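Local coordinates for phosphate-specific transport system accessory protein PhoU homolog (Streptococcus pneumoniae, PDB 2I0M) that probably takes part in regulating phosphate uptake, working as a cytoplasmic, zinc-binding, all-helical homodimer of the PhoU family, at residues A[52-63]-A[80-91]. Residues are numbered along the deposited sequence; the frame is centred on the assembly and turned at random.
Sequences INQGQSAIELTC and VISIMSSCSDLE. With ZN (zinc ion), chain D.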
# COMPACT_ATOMS: atom_id res chain seq x y z
N ILE A 52 -6.18 -11.25 12.26
CA ILE A 52 -6.60 -10.17 11.36
C ILE A 52 -6.69 -10.69 9.92
O ILE A 52 -7.62 -10.36 9.18
CB ILE A 52 -5.67 -8.93 11.46
CG1 ILE A 52 -5.72 -8.34 12.89
CG2 ILE A 52 -6.09 -7.85 10.42
CD1 ILE A 52 -4.60 -7.38 13.24
N ASN A 53 -5.72 -11.54 9.54
CA ASN A 53 -5.77 -12.21 8.25
C ASN A 53 -7.08 -13.00 8.18
O ASN A 53 -7.87 -12.82 7.25
CB ASN A 53 -4.56 -13.14 8.09
CG ASN A 53 -3.27 -12.40 7.74
OD1 ASN A 53 -2.50 -12.88 6.93
ND2 ASN A 53 -3.02 -11.25 8.37
N GLN A 54 -7.32 -13.84 9.20
CA GLN A 54 -8.54 -14.66 9.33
C GLN A 54 -9.84 -13.87 9.23
O GLN A 54 -10.78 -14.30 8.56
CB GLN A 54 -8.53 -15.47 10.63
CG GLN A 54 -7.89 -16.84 10.51
CD GLN A 54 -8.09 -17.70 11.76
OE1 GLN A 54 -7.95 -17.23 12.88
NE2 GLN A 54 -8.42 -18.97 11.55
N GLY A 55 -9.88 -12.73 9.91
CA GLY A 55 -11.06 -11.87 9.94
C GLY A 55 -11.36 -11.27 8.57
O GLY A 55 -12.52 -11.11 8.19
N GLN A 56 -10.29 -10.93 7.85
CA GLN A 56 -10.36 -10.44 6.50
C GLN A 56 -10.92 -11.49 5.54
O GLN A 56 -11.76 -11.17 4.69
CB GLN A 56 -8.96 -10.00 6.04
CG GLN A 56 -8.87 -9.64 4.58
CD GLN A 56 -7.48 -9.79 4.02
OE1 GLN A 56 -6.69 -10.62 4.48
NE2 GLN A 56 -7.18 -9.03 3.00
N SER A 57 -10.48 -12.74 5.68
CA SER A 57 -10.94 -13.78 4.77
C SER A 57 -12.42 -14.05 4.99
O SER A 57 -13.17 -14.23 4.03
CB SER A 57 -10.08 -15.05 4.87
OG SER A 57 -10.72 -16.09 5.60
N ALA A 58 -12.84 -14.06 6.25
CA ALA A 58 -14.25 -14.23 6.61
C ALA A 58 -15.11 -13.17 5.93
O ALA A 58 -16.11 -13.49 5.29
CB ALA A 58 -14.42 -14.18 8.13
N ILE A 59 -14.69 -11.91 6.06
CA ILE A 59 -15.38 -10.77 5.44
C ILE A 59 -15.38 -10.85 3.92
O ILE A 59 -16.45 -10.76 3.30
CB ILE A 59 -14.77 -9.45 5.91
CG1 ILE A 59 -15.00 -9.27 7.41
CG2 ILE A 59 -15.36 -8.26 5.13
CD1 ILE A 59 -14.03 -8.29 8.03
N GLU A 60 -14.19 -11.02 3.33
CA GLU A 60 -14.03 -11.29 1.88
C GLU A 60 -15.02 -12.33 1.36
O GLU A 60 -15.57 -12.17 0.27
CB GLU A 60 -12.62 -11.80 1.56
CG GLU A 60 -11.55 -10.75 1.49
CD GLU A 60 -10.20 -11.29 1.05
OE1 GLU A 60 -9.89 -12.49 1.23
OE2 GLU A 60 -9.42 -10.49 0.50
N LEU A 61 -15.23 -13.38 2.15
CA LEU A 61 -16.05 -14.52 1.75
C LEU A 61 -17.55 -14.27 1.83
O LEU A 61 -18.28 -14.68 0.92
CB LEU A 61 -15.68 -15.79 2.54
CG LEU A 61 -14.83 -16.86 1.82
CD1 LEU A 61 -13.48 -16.32 1.38
CD2 LEU A 61 -14.64 -18.10 2.70
N THR A 62 -18.00 -13.60 2.89
CA THR A 62 -19.42 -13.22 2.97
C THR A 62 -19.75 -12.09 1.98
O THR A 62 -20.88 -11.99 1.51
CB THR A 62 -19.92 -12.90 4.43
OG1 THR A 62 -19.94 -11.49 4.67
CG2 THR A 62 -19.12 -13.61 5.50
N CYS A 63 -18.77 -11.25 1.65
CA CYS A 63 -18.89 -10.29 0.54
C CYS A 63 -19.13 -11.04 -0.77
O CYS A 63 -20.17 -10.86 -1.42
CB CYS A 63 -17.62 -9.45 0.39
SG CYS A 63 -17.47 -7.96 1.42
N VAL A 80 -20.34 -3.29 -1.34
CA VAL A 80 -19.66 -4.58 -1.14
C VAL A 80 -18.20 -4.53 -1.67
O VAL A 80 -17.29 -5.07 -1.04
CB VAL A 80 -20.49 -5.74 -1.73
CG1 VAL A 80 -19.74 -7.04 -1.71
CG2 VAL A 80 -21.81 -5.89 -0.99
N ILE A 81 -18.00 -3.86 -2.81
CA ILE A 81 -16.66 -3.67 -3.38
C ILE A 81 -15.78 -2.84 -2.44
O ILE A 81 -14.58 -3.09 -2.32
CB ILE A 81 -16.72 -2.99 -4.79
CG1 ILE A 81 -17.36 -3.94 -5.83
CG2 ILE A 81 -15.32 -2.55 -5.25
CD1 ILE A 81 -17.59 -3.31 -7.23
N SER A 82 -16.38 -1.87 -1.77
CA SER A 82 -15.67 -1.02 -0.83
C SER A 82 -15.23 -1.77 0.43
O SER A 82 -14.17 -1.52 0.96
CB SER A 82 -16.54 0.18 -0.44
OG SER A 82 -16.83 0.98 -1.57
N ILE A 83 -16.08 -2.67 0.91
CA ILE A 83 -15.75 -3.50 2.07
C ILE A 83 -14.61 -4.47 1.72
O ILE A 83 -13.63 -4.57 2.46
CB ILE A 83 -16.99 -4.26 2.59
CG1 ILE A 83 -18.10 -3.29 3.07
CG2 ILE A 83 -16.60 -5.30 3.63
CD1 ILE A 83 -17.88 -2.58 4.44
N MET A 84 -14.71 -5.13 0.56
CA MET A 84 -13.69 -6.08 0.10
C MET A 84 -12.33 -5.41 -0.01
O MET A 84 -11.34 -5.92 0.49
CB MET A 84 -14.06 -6.68 -1.24
CG MET A 84 -15.16 -7.71 -1.18
SD MET A 84 -15.19 -8.79 -2.64
CE MET A 84 -16.93 -9.01 -2.86
N SER A 85 -12.32 -4.24 -0.63
CA SER A 85 -11.10 -3.47 -0.83
C SER A 85 -10.56 -2.90 0.48
O SER A 85 -9.37 -2.90 0.70
CB SER A 85 -11.39 -2.35 -1.84
OG SER A 85 -10.58 -1.22 -1.57
N SER A 86 -11.44 -2.43 1.35
CA SER A 86 -11.02 -1.81 2.59
C SER A 86 -10.56 -2.81 3.65
O SER A 86 -9.70 -2.50 4.47
CB SER A 86 -12.14 -0.90 3.15
OG SER A 86 -12.40 0.21 2.31
N CYS A 87 -11.13 -4.02 3.66
CA CYS A 87 -10.73 -4.98 4.70
C CYS A 87 -9.29 -5.47 4.46
O CYS A 87 -8.52 -5.66 5.39
CB CYS A 87 -11.76 -6.09 4.89
SG CYS A 87 -11.83 -7.27 3.57
N SER A 88 -8.93 -5.60 3.18
CA SER A 88 -7.55 -5.80 2.72
C SER A 88 -6.53 -4.72 3.13
O SER A 88 -5.42 -5.04 3.54
CB SER A 88 -7.56 -5.94 1.20
OG SER A 88 -6.23 -5.98 0.71
N ASP A 89 -6.90 -3.46 2.99
CA ASP A 89 -6.07 -2.34 3.44
C ASP A 89 -5.86 -2.42 4.96
O ASP A 89 -4.80 -2.08 5.49
CB ASP A 89 -6.73 -0.99 3.08
CG ASP A 89 -6.64 -0.65 1.60
OD1 ASP A 89 -5.85 -1.27 0.86
OD2 ASP A 89 -7.33 0.29 1.17
N LEU A 90 -6.91 -2.89 5.64
CA LEU A 90 -6.92 -3.03 7.07
C LEU A 90 -5.95 -4.15 7.49
O LEU A 90 -5.16 -3.94 8.41
CB LEU A 90 -8.36 -3.31 7.52
CG LEU A 90 -9.12 -2.56 8.61
CD1 LEU A 90 -9.00 -1.00 8.57
CD2 LEU A 90 -10.57 -3.00 8.53
N GLU A 91 -5.95 -5.30 6.82
CA GLU A 91 -4.92 -6.30 7.16
C GLU A 91 -3.49 -5.89 6.84
O GLU A 91 -2.55 -6.36 7.48
CB GLU A 91 -5.31 -7.79 6.89
CG GLU A 91 -4.73 -8.64 5.79
CD GLU A 91 -3.22 -8.61 5.61
OE1 GLU A 91 -2.76 -7.70 4.88
OE2 GLU A 91 -2.49 -9.51 6.11
ZN ZN D . -0.62 -9.14 4.87
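Glu-91 is held from two sides by the neighbouring helix: Ile-52 lays its CG2 methyl 3.6 Å from CB of Glu-91, and the Gln-56 side chain passes obliquely across the acid's stem, OE1 of Gln-56 3.1 Å from CG of Glu-91. The planes of that amide and the carboxylate are nearly parallel, 19° apart, whereas the Asn-53 amide is turned 69° from the carboxylate and sets ND2 2.9 Å from OE2 of Glu-91. NE2 of Gln-56 is buried against Ser-88 with no polar partner in the model. A bend at chi2 in Glu-91 brings both carboxylate oxygens to the zinc ion, OE2 at 2.3 Å and OE1 at 2.6 Å; Asp-95 of the same chain and Asp-214 of the second subunit complete the protein ligands. Farther along, Cys-87 SG rests between CG of Gln-56 and CG2 of Ile-59, whose methyl meets CG2 of Ile-83 at 3.5 Å. Cys-63 then fits among Val-80, Ile-83 and Met-84, its CB 3.4 Å from CE of Met-84. Segments 52-63 and 80-91 run antiparallel, axes 9.4 Å apart at closest approach, and Leu-12 of helix 5-35 covers Cys-63 and Ile-83. Apolar and sulfur contacts thus join the helices at one end, while at the other a bidentate carboxylate ties this bundle to the partner subunit through zinc.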